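Local structure of transcriptional regulator, MarR family (Methanosarcina mazei, 3S2W) at residues I37-K42 with K122-E127; G64-S69 with S105-L110. The protein probably binds DNA as a MarR-type winged helix-turn-helix transcription factor, regulating gene expression. All coordinates share one frame; numbering follows the deposited sequence.

Contact 1 of 2, residues I37-K42 with K122-E127; sequences IYIGKK and KKIASE. With SO4 (sulfate ion), chain K.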
loop_
_atom_site.group_PDB
_atom_site.type_symbol
_atom_site.label_atom_id
_atom_site.label_comp_id
_atom_site.label_asym_id
_atom_site.label_seq_id
_atom_site.Cartn_x
_atom_site.Cartn_y
_atom_site.Cartn_z
ATOM N N ILE A 37 5.690 4.753 6.739
ATOM C CA ILE A 37 6.140 5.675 7.770
ATOM C C ILE A 37 7.272 5.063 8.601
ATOM O O ILE A 37 8.318 5.685 8.797
ATOM C CB ILE A 37 4.965 6.154 8.647
ATOM C CG1 ILE A 37 4.088 7.087 7.821
ATOM C CG2 ILE A 37 5.449 6.882 9.927
ATOM C CD1 ILE A 37 2.688 7.103 8.272
ATOM N N TYR A 38 7.064 3.831 9.060
ATOM C CA TYR A 38 8.036 3.152 9.899
ATOM C C TYR A 38 9.345 2.920 9.157
ATOM O O TYR A 38 10.411 3.179 9.698
ATOM C CB TYR A 38 7.480 1.816 10.384
ATOM C CG TYR A 38 8.462 1.091 11.247
ATOM C CD1 TYR A 38 9.398 0.238 10.688
ATOM C CD2 TYR A 38 8.486 1.293 12.623
ATOM C CE1 TYR A 38 10.308 -0.421 11.462
ATOM C CE2 TYR A 38 9.407 0.638 13.419
ATOM C CZ TYR A 38 10.311 -0.222 12.831
ATOM O OH TYR A 38 11.231 -0.889 13.608
ATOM N N ILE A 39 9.257 2.418 7.924
ATOM C CA ILE A 39 10.432 2.227 7.104
ATOM C C ILE A 39 11.071 3.580 6.829
ATOM O O ILE A 39 12.274 3.748 6.955
ATOM C CB ILE A 39 10.076 1.548 5.776
ATOM C CG1 ILE A 39 9.476 0.162 6.028
ATOM C CG2 ILE A 39 11.290 1.415 4.882
ATOM C CD1 ILE A 39 10.429 -0.802 6.622
ATOM N N GLY A 40 10.250 4.545 6.457
ATOM C CA GLY A 40 10.716 5.877 6.133
ATOM C C GLY A 40 11.625 6.477 7.161
ATOM O O GLY A 40 12.646 7.069 6.812
ATOM N N LYS A 41 11.287 6.329 8.433
ATOM C CA LYS A 41 12.117 6.949 9.457
ATOM C C LYS A 41 13.438 6.225 9.587
ATOM O O LYS A 41 14.478 6.848 9.846
ATOM C CB LYS A 41 11.418 6.977 10.810
ATOM C CG LYS A 41 10.353 8.041 10.921
ATOM C CD LYS A 41 10.596 8.929 12.128
ATOM C CE LYS A 41 10.689 8.097 13.399
ATOM N NZ LYS A 41 9.763 8.602 14.446
ATOM N N LYS A 42 13.388 4.907 9.431
ATOM C CA LYS A 42 14.581 4.099 9.579
ATOM C C LYS A 42 15.520 4.292 8.400
ATOM O O LYS A 42 16.709 4.159 8.561
ATOM C CB LYS A 42 14.265 2.623 9.792
ATOM C CG LYS A 42 13.529 2.286 11.094
ATOM C CD LYS A 42 14.421 2.483 12.272
ATOM C CE LYS A 42 13.797 1.913 13.537
ATOM N NZ LYS A 42 14.237 0.522 13.754
ATOM N N LYS A 122 17.676 -5.060 4.775
ATOM C CA LYS A 122 16.961 -6.278 5.106
ATOM C C LYS A 122 16.612 -6.350 6.593
ATOM O O LYS A 122 15.567 -6.914 6.977
ATOM C CB LYS A 122 17.706 -7.517 4.599
ATOM C CG LYS A 122 17.454 -7.790 3.086
ATOM C CD LYS A 122 18.154 -9.062 2.585
ATOM C CE LYS A 122 17.795 -9.376 1.124
ATOM N NZ LYS A 122 18.692 -10.415 0.502
ATOM N N LYS A 123 17.468 -5.748 7.422
ATOM C CA LYS A 123 17.247 -5.716 8.870
ATOM C C LYS A 123 16.094 -4.785 9.263
ATOM O O LYS A 123 15.307 -5.090 10.167
ATOM C CB LYS A 123 18.511 -5.274 9.603
ATOM C CG LYS A 123 18.345 -5.243 11.105
ATOM C CD LYS A 123 19.419 -4.389 11.748
ATOM C CE LYS A 123 19.448 -4.518 13.279
ATOM N NZ LYS A 123 20.433 -3.558 13.891
ATOM N N ILE A 124 16.021 -3.635 8.593
ATOM C CA ILE A 124 14.921 -2.705 8.764
ATOM C C ILE A 124 13.589 -3.354 8.380
ATOM O O ILE A 124 12.602 -3.168 9.075
ATOM C CB ILE A 124 15.089 -1.463 7.891
ATOM C CG1 ILE A 124 16.279 -0.622 8.352
ATOM C CG2 ILE A 124 13.832 -0.669 7.920
ATOM C CD1 ILE A 124 16.097 -0.049 9.713
ATOM N N ALA A 125 13.569 -4.096 7.270
ATOM C CA ALA A 125 12.372 -4.825 6.841
ATOM C C ALA A 125 11.991 -5.884 7.877
ATOM O O ALA A 125 10.830 -6.195 8.062
ATOM C CB ALA A 125 12.593 -5.489 5.466
ATOM N N SER A 126 12.979 -6.427 8.566
ATOM C CA SER A 126 12.714 -7.466 9.542
ATOM C C SER A 126 12.062 -6.877 10.762
ATOM O O SER A 126 11.135 -7.456 11.309
ATOM C CB SER A 126 14.005 -8.192 9.948
ATOM O OG SER A 126 14.503 -8.959 8.868
ATOM N N GLU A 127 12.551 -5.726 11.197
ATOM C CA GLU A 127 12.069 -5.139 12.439
ATOM C C GLU A 127 10.628 -4.760 12.247
ATOM O O GLU A 127 9.832 -4.782 13.179
ATOM C CB GLU A 127 12.900 -3.911 12.820
ATOM C CG GLU A 127 14.348 -4.241 13.156
ATOM C CD GLU A 127 15.238 -3.022 13.172
ATOM O OE1 GLU A 127 16.343 -3.098 13.749
ATOM O OE2 GLU A 127 14.839 -1.991 12.597
HETATM S S SO4 K . 11.732 -0.453 17.062
HETATM O O1 SO4 K . 11.147 -1.468 16.191
HETATM O O2 SO4 K . 13.171 -0.688 17.190
HETATM O O3 SO4 K . 11.514 0.874 16.494
HETATM O O4 SO4 K . 11.096 -0.526 18.376
#
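Lys42 and Glu127 form a salt bridge between two helices, and a sulfate ion, probably from the crystallisation liquor, sits beside it on Tyr38. Lys42 NZ lies 2.8 Å from Glu127 OE2; the two side chains meet at about a right angle, and as a hydrogen bond the pairing is weak. The same ammonium makes a second weak bond, to Tyr38 OH one turn back on its own helix. Tyr38 OH in turn donates to sulfate O1 at 2.6 Å, so that ammonium, phenol and anion follow one another in a short polar chain. Lys42 NZ stays 3.8 Å from sulfate O2, a distance at which its charge probably still favours the anion.

With CG anti to the backbone N (chi1 180°), the end of Tyr38 comes close to helix 112-133, its OH 3.5 Å from Glu127 CB, and Ile124 O lies at the ring edge, near its plane. Beside this polar group the contact is apolar. Ile124 CG2 meets the end of Ile39, CD1, at 3.6 Å, and Ile124 CD1, at the end of the other branch, touches Lys42 CB at 3.2 Å. The lysine therefore serves twice, its aliphatic root against isoleucine and its bent end at the carboxylate. Trp128 extends the apolar side, touching Ile39 and meeting the Tyr38 ring, and Ile158 of the second subunit also packs on Tyr38.

The axes of the two short segments approach to 10.1 Å, with their directions 143° apart. This roughly antiparallel packing of helix 23-43 on helix 112-133, with the second subunit close by, fits the helical dimerisation region of the MarR fold.

Contact 2 of 2, residues G64-S69 with S105-L110; sequences GINQES and SYRVFL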
loop_
_atom_site.group_PDB
_atom_site.type_symbol
_atom_site.label_atom_id
_atom_site.label_comp_id
_atom_site.label_asym_id
_atom_site.label_seq_id
_atom_site.Cartn_x
_atom_site.Cartn_y
_atom_site.Cartn_z
ATOM N N GLY A 64 20.807 -5.514 -12.154
ATOM C CA GLY A 64 20.994 -5.344 -13.579
ATOM C C GLY A 64 19.702 -5.520 -14.352
ATOM O O GLY A 64 19.701 -6.014 -15.463
ATOM N N ILE A 65 18.591 -5.107 -13.767
ATOM C CA ILE A 65 17.305 -5.259 -14.424
ATOM C C ILE A 65 16.942 -3.988 -15.204
ATOM O O ILE A 65 17.316 -2.879 -14.828
ATOM C CB ILE A 65 16.220 -5.598 -13.392
ATOM C CG1 ILE A 65 14.846 -5.685 -14.048
ATOM C CG2 ILE A 65 16.184 -4.563 -12.304
ATOM C CD1 ILE A 65 13.714 -5.750 -13.028
ATOM N N ASN A 66 16.231 -4.156 -16.306
ATOM C CA ASN A 66 15.808 -3.025 -17.120
ATOM C C ASN A 66 14.803 -2.149 -16.378
ATOM O O ASN A 66 13.877 -2.648 -15.753
ATOM C CB ASN A 66 15.189 -3.537 -18.420
ATOM C CG ASN A 66 15.080 -2.469 -19.461
ATOM O OD1 ASN A 66 14.267 -1.542 -19.344
ATOM N ND2 ASN A 66 15.907 -2.575 -20.494
ATOM N N GLN A 67 14.976 -0.838 -16.458
ATOM C CA GLN A 67 14.157 0.089 -15.683
ATOM C C GLN A 67 12.666 -0.042 -15.992
ATOM O O GLN A 67 11.824 0.144 -15.121
ATOM C CB GLN A 67 14.610 1.520 -15.919
ATOM C CG GLN A 67 13.931 2.483 -15.010
ATOM C CD GLN A 67 14.348 3.902 -15.264
ATOM O OE1 GLN A 67 15.535 4.228 -15.247
ATOM N NE2 GLN A 67 13.367 4.762 -15.512
ATOM N N GLU A 68 12.333 -0.378 -17.228
ATOM C CA GLU A 68 10.939 -0.627 -17.545
ATOM C C GLU A 68 10.446 -1.891 -16.822
ATOM O O GLU A 68 9.359 -1.902 -16.242
ATOM C CB GLU A 68 10.707 -0.705 -19.057
ATOM C CG GLU A 68 9.239 -0.600 -19.425
ATOM C CD GLU A 68 9.003 -0.481 -20.923
ATOM O OE1 GLU A 68 9.949 -0.745 -21.704
ATOM O OE2 GLU A 68 7.867 -0.120 -21.312
ATOM N N SER A 69 11.248 -2.948 -16.835
ATOM C CA SER A 69 10.900 -4.155 -16.089
ATOM C C SER A 69 10.629 -3.807 -14.618
ATOM O O SER A 69 9.637 -4.236 -14.047
ATOM C CB SER A 69 12.001 -5.229 -16.190
ATOM O OG SER A 69 12.397 -5.474 -17.532
ATOM N N SER A 105 16.487 2.214 -23.827
ATOM C CA SER A 105 16.058 2.200 -22.436
ATOM C C SER A 105 17.289 1.941 -21.559
ATOM O O SER A 105 18.405 1.915 -22.078
ATOM C CB SER A 105 15.013 1.102 -22.254
ATOM O OG SER A 105 14.841 0.369 -23.464
ATOM N N TYR A 106 17.108 1.743 -20.249
ATOM C CA TYR A 106 18.264 1.577 -19.368
ATOM C C TYR A 106 18.214 0.355 -18.461
ATOM O O TYR A 106 17.146 -0.059 -18.035
ATOM C CB TYR A 106 18.481 2.840 -18.513
ATOM C CG TYR A 106 18.990 4.048 -19.272
ATOM C CD1 TYR A 106 20.345 4.246 -19.474
ATOM C CD2 TYR A 106 18.118 5.001 -19.770
ATOM C CE1 TYR A 106 20.820 5.352 -20.164
ATOM C CE2 TYR A 106 18.588 6.118 -20.465
ATOM C CZ TYR A 106 19.938 6.285 -20.657
ATOM O OH TYR A 106 20.412 7.384 -21.339
ATOM N N ARG A 107 19.381 -0.203 -18.147
ATOM C CA ARG A 107 19.487 -1.231 -17.108
ATOM C C ARG A 107 20.044 -0.653 -15.807
ATOM O O ARG A 107 21.003 0.130 -15.821
ATOM C CB ARG A 107 20.384 -2.382 -17.581
ATOM C CG ARG A 107 19.620 -3.586 -18.074
ATOM C CD ARG A 107 20.507 -4.690 -18.635
ATOM N NE ARG A 107 19.664 -5.835 -18.988
ATOM C CZ ARG A 107 18.978 -5.940 -20.127
ATOM N NH1 ARG A 107 18.219 -7.008 -20.355
ATOM N NH2 ARG A 107 19.048 -4.978 -21.041
ATOM N N VAL A 108 19.462 -1.031 -14.674
ATOM C CA VAL A 108 19.929 -0.452 -13.416
ATOM C C VAL A 108 20.656 -1.471 -12.561
ATOM O O VAL A 108 20.248 -2.626 -12.463
ATOM C CB VAL A 108 18.816 0.303 -12.624
ATOM C CG1 VAL A 108 17.636 0.613 -13.516
ATOM C CG2 VAL A 108 18.378 -0.483 -11.424
ATOM N N PHE A 109 21.762 -1.021 -11.975
ATOM C CA PHE A 109 22.656 -1.879 -11.230
ATOM C C PHE A 109 22.962 -1.243 -9.887
ATOM O O PHE A 109 23.033 -0.024 -9.776
ATOM C CB PHE A 109 23.974 -2.020 -11.976
ATOM C CG PHE A 109 23.905 -2.849 -13.228
ATOM C CD1 PHE A 109 24.267 -4.193 -13.203
ATOM C CD2 PHE A 109 23.540 -2.282 -14.439
ATOM C CE1 PHE A 109 24.232 -4.975 -14.358
ATOM C CE2 PHE A 109 23.498 -3.070 -15.612
ATOM C CZ PHE A 109 23.849 -4.418 -15.561
ATOM N N LEU A 110 23.170 -2.063 -8.863
ATOM C CA LEU A 110 23.656 -1.560 -7.578
ATOM C C LEU A 110 25.120 -1.148 -7.688
ATOM O O LEU A 110 25.919 -1.831 -8.338
ATOM C CB LEU A 110 23.490 -2.627 -6.498
ATOM C CG LEU A 110 22.032 -2.928 -6.132
ATOM C CD1 LEU A 110 21.899 -4.355 -5.590
ATOM C CD2 LEU A 110 21.456 -1.868 -5.138
#
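Phe109 turns one face of its ring to Gly64, whose CA stands 3.5 Å from the ring centroid and 16° off the normal in a CH-pi contact. Gly64 has no side chain to come between its CA and the ring, and its positive phi by itself favours glycine. On the Asn66 side of the sheet, Arg107 crosses Asn66 at about a right angle, the guanidinium and amide planes 86° apart, and Gly64 O lies at the guanidinium edge. Val108 points to the other side, where its CG1 comes 4.0 Å from Gln67 CB; Leu59 and Leu70 pack against it there.

Two nearly straight backbone bonds join the segments: Val108 N to Ile65 O, and Gln67 N to Tyr106 O, both 2.8 Å. Asn66, with CG anti to its own N (chi1 -164°), swings OD1 back to accept from Glu68 N at 3.1 Å, in the carbonyl plane on a lone pair, as the N-cap of helix 67-74. An alanine here would remove this acceptor and is likely to leave Glu68 N without its capping mate. Backbone bonds between the segments, with a side-chain acceptor for a first-turn amide, thus hold the start of helix 67-74 against strand 106-110.

Overall arrangement
From the N terminus, the chain runs through helix 23-43, which carries the first half of contact 1, and then helix 53-61 before reaching residues 64-69. Helices 67-74 and 78-90 and strand 94-98 follow, and strand 106-110 returns to close the loop of contact 2. Helix 112-133 comes directly after and closes the larger loop of contact 1, within which contact 2 is nested. The two centres are 25 Å apart and the nearest atoms about 9 Å, without touching. Contact 2 ties the small antiparallel sheet to the start of helix 67-74 in the winged-helix part, whereas contact 1 joins two long helices beside the second subunit.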